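Local coordinates for beta-N-acetylglucosaminidase-like protein Glycoside hydrolase family 20 (Flavobacterium johnsoniae, PDB 6YHH), which probably hydrolyses terminal beta-linked N-acetylglucosamine residues from chitin-derived oligosaccharides, as a chitobiase of the bacterial chitin utilization machinery, at residues Gly148-Ala153 against Thr449-Leu454; Arg155-Val160 against Leu206-Glu211; Ala202-Tyr207 against Ile273-Gly278; Glu212-Val217 against Cys303-Gly308. All blocks are in the same frame, centred on the assembly; numbering follows the deposited sequence.

Interaction 1 of 4, residues Gly148-Ala153 against Thr449-Leu454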
loop_
_atom_site.group_PDB
_atom_site.type_symbol
_atom_site.label_atom_id
_atom_site.label_comp_id
_atom_site.label_asym_id
_atom_site.label_seq_id
_atom_site.Cartn_x
_atom_site.Cartn_y
_atom_site.Cartn_z
ATOM N N GLY A 148 12.766 14.219 14.347
ATOM C CA GLY A 148 12.363 14.288 12.954
ATOM C C GLY A 148 12.741 13.135 12.017
ATOM O O GLY A 148 13.687 12.352 12.277
ATOM N N LEU A 149 11.947 13.027 10.979
ATOM C CA LEU A 149 12.302 12.247 9.767
ATOM C C LEU A 149 12.263 13.211 8.586
ATOM O O LEU A 149 11.257 13.897 8.417
ATOM C CB LEU A 149 11.274 11.111 9.448
ATOM C CG LEU A 149 11.523 10.267 8.199
ATOM C CD1 LEU A 149 12.789 9.443 8.222
ATOM C CD2 LEU A 149 10.294 9.356 7.957
ATOM N N MET A 150 13.312 13.154 7.763
ATOM C CA MET A 150 13.356 13.806 6.468
ATOM C C MET A 150 12.968 12.790 5.391
ATOM O O MET A 150 13.561 11.732 5.321
ATOM C CB MET A 150 14.701 14.381 6.146
ATOM C CG MET A 150 14.640 15.276 4.926
ATOM S SD MET A 150 16.215 15.442 4.086
ATOM C CE MET A 150 16.105 13.806 3.345
ATOM N N LEU A 151 12.024 13.147 4.540
ATOM C CA LEU A 151 11.674 12.324 3.331
ATOM C C LEU A 151 12.100 13.036 2.053
ATOM O O LEU A 151 11.733 14.213 1.842
ATOM C CB LEU A 151 10.178 12.072 3.269
ATOM C CG LEU A 151 9.604 11.220 2.107
ATOM C CD1 LEU A 151 8.325 10.451 2.547
ATOM C CD2 LEU A 151 9.297 12.064 0.897
ATOM N N ASP A 152 12.980 12.400 1.300
ATOM C CA ASP A 152 13.452 12.906 -0.046
ATOM C C ASP A 152 12.434 12.516 -1.078
ATOM O O ASP A 152 12.265 11.316 -1.422
ATOM C CB ASP A 152 14.811 12.295 -0.309
ATOM C CG ASP A 152 15.396 12.581 -1.655
ATOM O OD1 ASP A 152 14.780 13.284 -2.525
ATOM O OD2 ASP A 152 16.510 12.033 -1.894
ATOM N N ALA A 153 11.662 13.505 -1.541
ATOM C CA ALA A 153 10.668 13.229 -2.567
ATOM C C ALA A 153 11.199 13.508 -3.995
ATOM O O ALA A 153 10.490 13.318 -4.987
ATOM C CB ALA A 153 9.427 14.073 -2.308
ATOM N N THR A 449 17.437 10.913 8.158
ATOM C CA THR A 449 17.302 11.409 6.795
ATOM C C THR A 449 17.161 10.278 5.798
ATOM O O THR A 449 18.111 9.569 5.521
ATOM C CB THR A 449 18.477 12.279 6.324
ATOM O OG1 THR A 449 19.724 11.525 6.404
ATOM C CG2 THR A 449 18.591 13.535 7.150
ATOM N N MET A 450 15.977 10.113 5.235
ATOM C CA MET A 450 15.748 9.116 4.187
ATOM C C MET A 450 15.869 9.681 2.791
ATOM O O MET A 450 14.873 10.090 2.152
ATOM C CB MET A 450 14.413 8.402 4.306
ATOM C CG MET A 450 14.342 7.189 3.354
ATOM S SD MET A 450 15.632 5.968 3.666
ATOM C CE MET A 450 15.655 5.176 2.050
ATOM N N TRP A 451 17.108 9.780 2.349
ATOM C CA TRP A 451 17.479 10.063 0.968
ATOM C C TRP A 451 17.013 8.889 0.068
ATOM O O TRP A 451 17.094 7.731 0.475
ATOM C CB TRP A 451 18.927 10.313 0.818
ATOM C CG TRP A 451 19.450 11.383 1.711
ATOM C CD1 TRP A 451 20.097 11.220 2.897
ATOM C CD2 TRP A 451 19.168 12.779 1.610
ATOM N NE1 TRP A 451 20.326 12.454 3.504
ATOM C CE2 TRP A 451 19.713 13.407 2.754
ATOM C CE3 TRP A 451 18.497 13.541 0.692
ATOM C CZ2 TRP A 451 19.714 14.797 2.911
ATOM C CZ3 TRP A 451 18.492 14.909 0.836
ATOM C CH2 TRP A 451 19.070 15.528 1.923
ATOM N N THR A 452 16.473 9.209 -1.120
ATOM C CA THR A 452 15.790 8.172 -1.929
ATOM C C THR A 452 16.395 7.815 -3.270
ATOM O O THR A 452 15.705 7.194 -4.088
ATOM C CB THR A 452 14.301 8.493 -2.047
ATOM O OG1 THR A 452 14.096 9.777 -2.675
ATOM C CG2 THR A 452 13.600 8.450 -0.747
ATOM N N GLU A 453 17.708 7.997 -3.434
ATOM C CA GLU A 453 18.376 7.472 -4.620
ATOM C C GLU A 453 18.047 6.022 -4.873
ATOM O O GLU A 453 17.839 5.617 -6.051
ATOM C CB GLU A 453 19.864 7.562 -4.522
ATOM C CG GLU A 453 20.463 8.975 -4.528
ATOM C CD GLU A 453 20.569 9.707 -3.244
ATOM O OE1 GLU A 453 19.837 9.368 -2.268
ATOM O OE2 GLU A 453 21.471 10.608 -3.206
ATOM N N LEU A 454 18.044 5.201 -3.790
ATOM C CA LEU A 454 17.930 3.799 -3.891
ATOM C C LEU A 454 16.690 3.210 -3.183
ATOM O O LEU A 454 16.734 2.069 -2.725
ATOM C CB LEU A 454 19.198 3.101 -3.355
ATOM C CG LEU A 454 20.527 3.574 -3.977
ATOM C CD1 LEU A 454 21.788 2.943 -3.297
ATOM C CD2 LEU A 454 20.548 3.372 -5.524
#
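M150 lays its thioether end over one face of the W451 indole. Its methyl CE sits 3.4 Å from the centroid of the six-membered ring and 3° off the ring normal, a CH-pi contact, while SD, at 3.9 Å from the same centroid, adds a Met-aromatic one. The side chain leaves the backbone with CG anti to N (chi1 -169°) and then bends at chi3 (76°), which folds CE back over the ring. Nearer the backbone, M150 CB meets T449 CG2 on the same face of the sheet. The two strands run parallel here, with M150 bridged to T449 and L151 to M450: M450 N donates to M150 O over 2.9 Å, and D152 N to M450 O over 3.1 Å. These are the first and last strands of the TIM barrel of the family 20 catalytic domain, 146-152 and 443-450, and their pairing closes the barrel. Where strand 443-450 gives out after M450, D152, the last residue of strand 146-152, carries the pairing on to T452. Its OD2 receives T452 N at 2.9 Å in a nearly straight bond from above the carboxylate plane, and lies at the W451 ring edge. T452 OG1 donates to D152 O, 2.7 Å away and well above the carbonyl plane. D152 OD2 also salt-bridges R155, and E453, the residue after T452, hydrogen-bonds a Tris molecule, probably from the crystallisation liquor.

Interaction 2 of 4, residues Arg155-Val160 against Leu206-Glu211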
loop_
_atom_site.group_PDB
_atom_site.type_symbol
_atom_site.label_atom_id
_atom_site.label_comp_id
_atom_site.label_asym_id
_atom_site.label_seq_id
_atom_site.Cartn_x
_atom_site.Cartn_y
_atom_site.Cartn_z
ATOM N N ARG A 155 14.566 12.330 -5.429
ATOM C CA ARG A 155 15.306 11.276 -6.099
ATOM C C ARG A 155 14.330 10.188 -6.624
ATOM O O ARG A 155 14.291 9.884 -7.790
ATOM C CB ARG A 155 16.358 10.691 -5.167
ATOM C CG ARG A 155 17.640 11.531 -5.089
ATOM C CD ARG A 155 17.437 13.000 -4.841
ATOM N NE ARG A 155 18.733 13.719 -4.741
ATOM C CZ ARG A 155 19.520 13.701 -3.683
ATOM N NH1 ARG A 155 19.159 13.089 -2.545
ATOM N NH2 ARG A 155 20.724 14.205 -3.750
ATOM N N HIS A 156 13.522 9.651 -5.746
ATOM C CA HIS A 156 12.318 8.906 -6.064
ATOM C C HIS A 156 11.130 9.563 -5.404
ATOM O O HIS A 156 11.073 9.710 -4.210
ATOM C CB HIS A 156 12.319 7.439 -5.587
ATOM C CG HIS A 156 13.131 6.519 -6.452
ATOM N ND1 HIS A 156 14.494 6.398 -6.318
ATOM C CD2 HIS A 156 12.785 5.730 -7.497
ATOM C CE1 HIS A 156 14.947 5.535 -7.216
ATOM N NE2 HIS A 156 13.940 5.112 -7.935
ATOM N N PHE A 157 10.192 9.960 -6.249
ATOM C CA PHE A 157 8.963 10.562 -5.799
ATOM C C PHE A 157 8.264 9.569 -4.896
ATOM O O PHE A 157 8.150 8.342 -5.225
ATOM C CB PHE A 157 8.105 11.030 -6.952
ATOM C CG PHE A 157 6.774 11.604 -6.541
ATOM C CD1 PHE A 157 6.736 12.865 -5.934
ATOM C CD2 PHE A 157 5.562 10.945 -6.796
ATOM C CE1 PHE A 157 5.571 13.427 -5.501
ATOM C CE2 PHE A 157 4.373 11.530 -6.363
ATOM C CZ PHE A 157 4.373 12.802 -5.768
ATOM N N GLN A 158 7.741 10.089 -3.798
ATOM C CA GLN A 158 6.983 9.286 -2.845
ATOM C C GLN A 158 5.537 9.811 -2.805
ATOM O O GLN A 158 5.268 10.909 -2.277
ATOM C CB GLN A 158 7.581 9.337 -1.479
ATOM C CG GLN A 158 9.070 9.018 -1.431
ATOM C CD GLN A 158 9.356 7.577 -1.814
ATOM O OE1 GLN A 158 8.607 6.690 -1.533
ATOM N NE2 GLN A 158 10.462 7.399 -2.497
ATOM N N PRO A 159 4.611 9.028 -3.337
ATOM C CA PRO A 159 3.213 9.505 -3.436
ATOM C C PRO A 159 2.566 9.794 -2.049
ATOM O O PRO A 159 3.062 9.410 -0.989
ATOM C CB PRO A 159 2.495 8.343 -4.120
ATOM C CG PRO A 159 3.518 7.782 -4.997
ATOM C CD PRO A 159 4.735 7.745 -4.037
ATOM N N VAL A 160 1.420 10.485 -2.146
ATOM C CA VAL A 160 0.663 10.874 -0.968
ATOM C C VAL A 160 0.503 9.739 -0.007
ATOM O O VAL A 160 0.642 9.946 1.230
ATOM C CB VAL A 160 -0.688 11.462 -1.392
ATOM C CG1 VAL A 160 -1.629 11.533 -0.216
ATOM C CG2 VAL A 160 -0.490 12.783 -2.090
ATOM N N LEU A 206 5.559 14.183 -11.811
ATOM C CA LEU A 206 5.515 13.564 -10.461
ATOM C C LEU A 206 5.699 14.714 -9.459
ATOM O O LEU A 206 6.782 15.318 -9.390
ATOM C CB LEU A 206 6.648 12.557 -10.353
ATOM C CG LEU A 206 6.581 11.353 -11.246
ATOM C CD1 LEU A 206 7.834 10.519 -11.124
ATOM C CD2 LEU A 206 5.349 10.538 -10.939
ATOM N N TYR A 207 4.624 15.068 -8.727
ATOM C CA TYR A 207 4.624 16.193 -7.835
ATOM C C TYR A 207 3.400 16.167 -6.942
ATOM O O TYR A 207 2.435 15.463 -7.232
ATOM C CB TYR A 207 4.722 17.585 -8.581
ATOM C CG TYR A 207 3.525 17.846 -9.495
ATOM C CD1 TYR A 207 3.516 17.331 -10.803
ATOM C CD2 TYR A 207 2.465 18.573 -9.082
ATOM C CE1 TYR A 207 2.424 17.508 -11.633
ATOM C CE2 TYR A 207 1.362 18.770 -9.923
ATOM C CZ TYR A 207 1.368 18.266 -11.176
ATOM O OH TYR A 207 0.299 18.502 -12.006
ATOM N N TYR A 208 3.501 16.914 -5.860
ATOM C CA TYR A 208 2.365 17.109 -4.963
ATOM C C TYR A 208 1.607 18.371 -5.363
ATOM O O TYR A 208 2.218 19.430 -5.598
ATOM C CB TYR A 208 2.782 17.309 -3.570
ATOM C CG TYR A 208 3.711 16.196 -3.065
ATOM C CD1 TYR A 208 3.207 14.957 -2.731
ATOM C CD2 TYR A 208 5.069 16.429 -2.899
ATOM C CE1 TYR A 208 4.084 13.944 -2.303
ATOM C CE2 TYR A 208 5.919 15.443 -2.414
ATOM C CZ TYR A 208 5.394 14.231 -2.084
ATOM O OH TYR A 208 6.286 13.253 -1.609
ATOM N N THR A 209 0.289 18.243 -5.483
ATOM C CA THR A 209 -0.500 19.454 -5.729
ATOM C C THR A 209 -0.513 20.322 -4.491
ATOM O O THR A 209 -0.278 19.885 -3.388
ATOM C CB THR A 209 -1.944 19.164 -6.175
ATOM O OG1 THR A 209 -2.711 18.663 -5.051
ATOM C CG2 THR A 209 -2.009 18.217 -7.288
ATOM N N GLN A 210 -0.891 21.589 -4.658
ATOM C CA GLN A 210 -1.029 22.523 -3.492
ATOM C C GLN A 210 -2.071 22.007 -2.501
ATOM O O GLN A 210 -1.888 22.072 -1.314
ATOM C CB GLN A 210 -1.316 23.974 -3.947
ATOM C CG GLN A 210 -0.206 24.469 -4.862
ATOM C CD GLN A 210 -0.240 25.956 -5.099
ATOM O OE1 GLN A 210 -1.209 26.628 -4.742
ATOM N NE2 GLN A 210 0.852 26.490 -5.624
ATOM N N GLU A 211 -3.195 21.464 -3.035
ATOM C CA GLU A 211 -4.248 20.993 -2.193
ATOM C C GLU A 211 -3.721 19.730 -1.435
ATOM O O GLU A 211 -4.018 19.599 -0.250
ATOM C CB GLU A 211 -5.487 20.614 -2.963
ATOM C CG GLU A 211 -6.537 19.909 -2.106
ATOM C CD GLU A 211 -7.662 19.302 -2.998
ATOM O OE1 GLU A 211 -7.502 18.079 -3.369
ATOM O OE2 GLU A 211 -8.594 20.103 -3.261
#
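Neither backbone is a regular strand where 155-160 passes 206-211; the touching parts run 40° apart, and F157 and L206, the nearest pair, keep their CA atoms 6.5 Å from each other. F157 fills the space between them. With CG anti to the backbone N (chi1 177°), its ring is laid against segment 206-211, so that one face is covered by the L206-Y207 peptide, L206 C lying over the ring centre and Y207 N toward the rim. L206 CB rests 3.9 Å from F157 CG. At its far end the ring reaches Y208: F157 CE1 stands over the centre of the tyrosine face, 3.5 Å from Y208 CZ, with the ring planes inclined at 47°. The edge of the Y208 ring faces the backbone of Q158 and P159 and V160 CG2, the last at 4.3 Å from Y208 CD1. Y208 OH donates to Q158 O over 2.6 Å, in the carbonyl plane and on a lone pair. A phenylalanine in place of Y208 would probably leave Q158 O without this donor and the ring without its tie to the 155-160 backbone. Both segments are loops of the TIM-barrel catalytic domain, one running from strand 146-152 to helix 160-172, the other leading into helix 210-222, where T209 is the N-cap; T209 OG1 also hydrogen-bonds E211 of the second subunit. Chemically, the contact is an apolar aromatic cluster with one directional bond: ring packing supplies the area, and the hydroxyl sets the position of Y208 against the Q158 carbonyl.

Interaction 3 of 4, residues Ala202-Tyr207 against Ile273-Gly278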
loop_
_atom_site.group_PDB
_atom_site.type_symbol
_atom_site.label_atom_id
_atom_site.label_comp_id
_atom_site.label_asym_id
_atom_site.label_seq_id
_atom_site.Cartn_x
_atom_site.Cartn_y
_atom_site.Cartn_z
ATOM N N ALA A 202 10.522 20.115 -15.096
ATOM C CA ALA A 202 11.458 19.673 -14.031
ATOM C C ALA A 202 10.846 18.629 -13.093
ATOM O O ALA A 202 11.388 18.452 -11.970
ATOM C CB ALA A 202 11.978 20.892 -13.243
ATOM N N SER A 203 9.731 18.007 -13.457
ATOM C CA SER A 203 9.057 17.046 -12.559
ATOM C C SER A 203 8.759 15.644 -13.121
ATOM O O SER A 203 8.402 14.763 -12.352
ATOM C CB SER A 203 7.710 17.562 -12.018
ATOM O OG SER A 203 6.705 17.482 -13.015
ATOM N N ASP A 204 8.793 15.470 -14.437
ATOM C CA ASP A 204 8.323 14.234 -15.119
ATOM C C ASP A 204 6.858 13.953 -14.783
ATOM O O ASP A 204 6.365 12.833 -14.898
ATOM C CB ASP A 204 9.169 12.996 -14.731
ATOM C CG ASP A 204 10.604 13.099 -15.130
ATOM O OD1 ASP A 204 10.894 13.434 -16.301
ATOM O OD2 ASP A 204 11.470 12.804 -14.243
ATOM N N GLY A 205 6.133 14.985 -14.406
ATOM C CA GLY A 205 4.724 14.799 -13.978
ATOM C C GLY A 205 4.482 14.270 -12.608
ATOM O O GLY A 205 3.325 13.985 -12.287
ATOM N N LEU A 206 5.559 14.183 -11.811
ATOM C CA LEU A 206 5.515 13.564 -10.461
ATOM C C LEU A 206 5.699 14.714 -9.459
ATOM O O LEU A 206 6.782 15.318 -9.390
ATOM C CB LEU A 206 6.648 12.557 -10.353
ATOM C CG LEU A 206 6.581 11.353 -11.246
ATOM C CD1 LEU A 206 7.834 10.519 -11.124
ATOM C CD2 LEU A 206 5.349 10.538 -10.939
ATOM N N TYR A 207 4.624 15.068 -8.727
ATOM C CA TYR A 207 4.624 16.193 -7.835
ATOM C C TYR A 207 3.400 16.167 -6.942
ATOM O O TYR A 207 2.435 15.463 -7.232
ATOM C CB TYR A 207 4.722 17.585 -8.581
ATOM C CG TYR A 207 3.525 17.846 -9.495
ATOM C CD1 TYR A 207 3.516 17.331 -10.803
ATOM C CD2 TYR A 207 2.465 18.573 -9.082
ATOM C CE1 TYR A 207 2.424 17.508 -11.633
ATOM C CE2 TYR A 207 1.362 18.770 -9.923
ATOM C CZ TYR A 207 1.368 18.266 -11.176
ATOM O OH TYR A 207 0.299 18.502 -12.006
ATOM N N ILE A 273 16.907 17.263 -16.057
ATOM C CA ILE A 273 16.590 16.558 -14.814
ATOM C C ILE A 273 17.636 15.400 -14.697
ATOM O O ILE A 273 17.859 14.583 -15.608
ATOM C CB ILE A 273 15.172 15.952 -14.823
ATOM C CG1 ILE A 273 14.059 16.987 -15.006
ATOM C CG2 ILE A 273 14.921 15.139 -13.571
ATOM C CD1 ILE A 273 12.737 16.377 -15.272
ATOM N N GLU A 274 18.350 15.370 -13.608
ATOM C CA GLU A 274 19.375 14.404 -13.424
ATOM C C GLU A 274 18.784 12.990 -13.140
ATOM O O GLU A 274 17.883 12.862 -12.365
ATOM C CB GLU A 274 20.262 14.824 -12.290
ATOM C CG GLU A 274 21.408 13.941 -12.023
ATOM C CD GLU A 274 22.315 13.816 -13.254
ATOM O OE1 GLU A 274 22.615 14.773 -14.009
ATOM O OE2 GLU A 274 22.586 12.675 -13.505
ATOM N N ARG A 275 19.350 11.970 -13.813
ATOM C CA ARG A 275 18.840 10.592 -13.711
ATOM C C ARG A 275 19.734 9.735 -12.802
ATOM O O ARG A 275 19.311 8.601 -12.429
ATOM C CB ARG A 275 18.717 9.930 -15.087
ATOM C CG ARG A 275 17.838 10.710 -16.064
ATOM C CD ARG A 275 16.488 10.989 -15.468
ATOM N NE ARG A 275 15.613 11.637 -16.427
ATOM C CZ ARG A 275 14.390 12.021 -16.107
ATOM N NH1 ARG A 275 13.959 11.844 -14.915
ATOM N NH2 ARG A 275 13.636 12.685 -17.006
ATOM N N ASN A 276 20.939 10.182 -12.555
ATOM C CA ASN A 276 21.921 9.439 -11.730
ATOM C C ASN A 276 21.973 10.057 -10.342
ATOM O O ASN A 276 21.398 11.100 -10.072
ATOM C CB ASN A 276 23.323 9.583 -12.344
ATOM C CG ASN A 276 23.460 8.787 -13.618
ATOM O OD1 ASN A 276 22.768 7.842 -13.836
ATOM N ND2 ASN A 276 24.369 9.157 -14.424
ATOM N N ALA A 277 22.659 9.381 -9.423
ATOM C CA ALA A 277 22.972 9.905 -8.137
ATOM C C ALA A 277 24.306 10.610 -8.148
ATOM O O ALA A 277 25.180 10.301 -8.992
ATOM C CB ALA A 277 23.043 8.751 -7.146
ATOM N N GLY A 278 24.500 11.489 -7.166
ATOM C CA GLY A 278 25.811 12.149 -7.046
ATOM C C GLY A 278 25.702 13.625 -6.693
ATOM O O GLY A 278 24.706 14.067 -6.190
#
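The carboxylate of D204 lies at the edge of the R275 guanidinium and in its plane, while I273 CG2, from the arginine's own segment, covers one face, 3.7 Å above the plane and toward the rim. The two flat groups meet end-on from opposite directions, their planes 21° apart. R275 NH1 donates to D204 OD2 at 2.8 Å and R275 NH2 to D204 OD1 at 2.9 Å, both bonds almost straight and both reaching the carboxylate on its syn side. The arginine chain bends at chi2 (-54°), then runs extended to the guanidinium. Beside this pair I273 pushes its CD1 against the other segment, 3.6 Å from D204 OD1 and 3.7 Å from A202 C. D204 sits in a type I' beta turn from S203 to L206, within which S203 OG accepts from G205 N at 2.9 Å, an ST turn; the same hydroxyl also bonds I199 O in the preceding helix. An alanine at D204 would remove both acceptors and is likely to leave the R275 guanidinium without its charge partner and free to turn. The contact ties the loop after helix 197-202 to the loop before helix 289-302, where F64 of the second subunit packs on both D204 and R275. A two-pronged, end-on salt bridge with modest tilt fixes direction as well as distance; partly shielded by I273 and that F64, its attraction is probably somewhat stronger than in open solvent.

Interaction 4 of 4, residues Glu212-Val217 against Cys303-Gly308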
loop_
_atom_site.group_PDB
_atom_site.type_symbol
_atom_site.label_atom_id
_atom_site.label_comp_id
_atom_site.label_asym_id
_atom_site.label_seq_id
_atom_site.Cartn_x
_atom_site.Cartn_y
_atom_site.Cartn_z
ATOM N N GLU A 212 -2.967 18.863 -2.132
ATOM C CA GLU A 212 -2.381 17.721 -1.450
ATOM C C GLU A 212 -1.459 18.153 -0.335
ATOM O O GLU A 212 -1.514 17.622 0.777
ATOM C CB GLU A 212 -1.663 16.802 -2.460
ATOM C CG GLU A 212 -2.622 15.977 -3.318
ATOM C CD GLU A 212 -1.950 15.335 -4.520
ATOM O OE1 GLU A 212 -0.759 15.650 -4.771
ATOM O OE2 GLU A 212 -2.611 14.545 -5.220
ATOM N N ILE A 213 -0.644 19.153 -0.592
ATOM C CA ILE A 213 0.251 19.659 0.440
ATOM C C ILE A 213 -0.562 20.190 1.628
ATOM O O ILE A 213 -0.261 19.893 2.776
ATOM C CB ILE A 213 1.176 20.724 -0.156
ATOM C CG1 ILE A 213 2.170 20.115 -1.122
ATOM C CG2 ILE A 213 1.868 21.545 0.912
ATOM C CD1 ILE A 213 2.956 21.091 -1.952
ATOM N N ARG A 214 -1.563 21.039 1.382
ATOM C CA ARG A 214 -2.386 21.538 2.468
ATOM C C ARG A 214 -3.034 20.420 3.233
ATOM O O ARG A 214 -3.118 20.476 4.487
ATOM C CB ARG A 214 -3.462 22.525 1.954
ATOM C CG ARG A 214 -2.931 23.805 1.375
ATOM C CD ARG A 214 -4.140 24.727 1.052
ATOM N NE ARG A 214 -3.696 25.833 0.190
ATOM C CZ ARG A 214 -3.880 25.886 -1.135
ATOM N NH1 ARG A 214 -4.597 24.952 -1.813
ATOM N NH2 ARG A 214 -3.358 26.904 -1.805
ATOM N N ASN A 215 -3.474 19.375 2.553
ATOM C CA ASN A 215 -4.146 18.296 3.252
ATOM C C ASN A 215 -3.151 17.385 3.988
ATOM O O ASN A 215 -3.531 16.845 5.033
ATOM C CB ASN A 215 -5.029 17.498 2.302
ATOM C CG ASN A 215 -6.287 18.300 1.890
ATOM O OD1 ASN A 215 -6.674 19.217 2.612
ATOM N ND2 ASN A 215 -6.964 17.892 0.846
ATOM N N ILE A 216 -1.896 17.307 3.489
ATOM C CA ILE A 216 -0.863 16.575 4.259
ATOM C C ILE A 216 -0.490 17.379 5.479
ATOM O O ILE A 216 -0.216 16.837 6.538
ATOM C CB ILE A 216 0.291 16.215 3.327
ATOM C CG1 ILE A 216 -0.125 15.014 2.457
ATOM C CG2 ILE A 216 1.569 15.901 4.084
ATOM C CD1 ILE A 216 0.746 14.762 1.228
ATOM N N VAL A 217 -0.400 18.709 5.377
ATOM C CA VAL A 217 -0.108 19.575 6.559
ATOM C C VAL A 217 -1.176 19.296 7.611
ATOM O O VAL A 217 -0.887 19.114 8.773
ATOM C CB VAL A 217 -0.070 21.051 6.123
ATOM C CG1 VAL A 217 -0.241 21.981 7.301
ATOM C CG2 VAL A 217 1.219 21.362 5.370
ATOM N N CYS A 303 5.346 29.454 0.637
ATOM C CA CYS A 303 5.327 29.611 2.099
ATOM C C CYS A 303 3.909 29.546 2.697
ATOM O O CYS A 303 3.747 29.009 3.748
ATOM C CB CYS A 303 6.028 30.864 2.569
ATOM S SG CYS A 303 7.794 30.865 2.299
ATOM N N PRO A 304 2.876 30.088 2.005
ATOM C CA PRO A 304 1.528 29.998 2.520
ATOM C C PRO A 304 0.971 28.607 2.650
ATOM O O PRO A 304 0.006 28.393 3.400
ATOM C CB PRO A 304 0.691 30.833 1.505
ATOM C CG PRO A 304 1.679 31.836 1.092
ATOM C CD PRO A 304 2.910 31.001 0.841
ATOM N N LEU A 305 1.587 27.649 1.959
ATOM C CA LEU A 305 1.154 26.251 2.020
ATOM C C LEU A 305 1.580 25.579 3.320
ATOM O O LEU A 305 0.944 24.584 3.738
ATOM C CB LEU A 305 1.695 25.483 0.799
ATOM C CG LEU A 305 1.451 26.050 -0.590
ATOM C CD1 LEU A 305 2.063 25.117 -1.623
ATOM C CD2 LEU A 305 -0.052 26.172 -0.776
ATOM N N PHE A 306 2.632 26.085 3.930
ATOM C CA PHE A 306 3.251 25.463 5.087
ATOM C C PHE A 306 3.152 26.413 6.305
ATOM O O PHE A 306 3.939 27.345 6.435
ATOM C CB PHE A 306 4.694 25.173 4.749
ATOM C CG PHE A 306 4.867 24.106 3.716
ATOM C CD1 PHE A 306 4.662 22.764 4.080
ATOM C CD2 PHE A 306 5.170 24.415 2.411
ATOM C CE1 PHE A 306 4.830 21.781 3.102
ATOM C CE2 PHE A 306 5.281 23.443 1.452
ATOM C CZ PHE A 306 5.096 22.124 1.823
ATOM N N PRO A 307 2.226 26.154 7.219
ATOM C CA PRO A 307 2.026 27.097 8.313
ATOM C C PRO A 307 3.100 27.080 9.401
ATOM O O PRO A 307 3.145 27.998 10.219
ATOM C CB PRO A 307 0.691 26.658 8.907
ATOM C CG PRO A 307 0.628 25.173 8.618
ATOM C CD PRO A 307 1.253 25.048 7.240
ATOM N N GLY A 308 3.945 26.030 9.426
ATOM C CA GLY A 308 5.006 25.895 10.362
ATOM C C GLY A 308 5.965 27.060 10.266
ATOM O O GLY A 308 6.114 27.669 9.223
HETATM O O HOH W 1 -2.647 27.267 2.460
#
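I213 and V217, one turn apart on helix 210-222, press on L305, F306 and P307 in the close-packed part of the contact. I213 CG2 lies 3.4 Å from F306 CZ, the two side chains crossing at about a right angle, and also touches L305 CB at 3.9 Å. V217 splits its two methyls between neighbours: CG2 rests 3.9 Å from F306 CD1 and also meets L305 O, while CG1, set anti to the backbone N (chi1 161°), reaches toward P307 and meets its ring atom CD at 3.4 Å, closer than carbon atoms usually pack. The exposed side is looser and partly watery. There R214, extended from CG to NE, crosses L305 at a slant, its NH2 coming within 3.5 Å of L305 CD2, with no hydrogen bond running directly between the segments. Instead one water bridges them: it accepts from R214 NE at 2.9 Å, in the plane of the guanidinium, and donates to P304 O at 3.0 Å. On the inner side F306 continues onto W180 and L182 of strand 177-184 and onto I227 and P229 of strand 226-230. Helix 210-222 thus packs against the 3-10 turn and loop that connect helix 289-302 to strand 310-312. Side chains inserted between an outer helix and the barrel strands form the apolar layer characteristic of a TIM barrel, here the catalytic domain of glycoside hydrolase family 20.

How the interactions relate
All four contacts belong to the family 20 catalytic barrel. Interaction 1 joins its first and last strands, and its segments bracket the stretch of chain that holds the other three. Interaction 2 precedes interaction 4 along the chain; interaction 3 shares L206 and Y207 with interaction 2, and the segments of interactions 3 and 4 alternate along the chain. Interactions 1 and 2 have centres about 13 Å apart and meet where T452 O probably accepts from H156 ND1. Helix 210-222 serves both interactions 2 and 4, also about 13 Å apart between centres. Interactions 2, 3 and 4 all reach the second subunit, linking the barrel's outer loops and helix to the dimer interface.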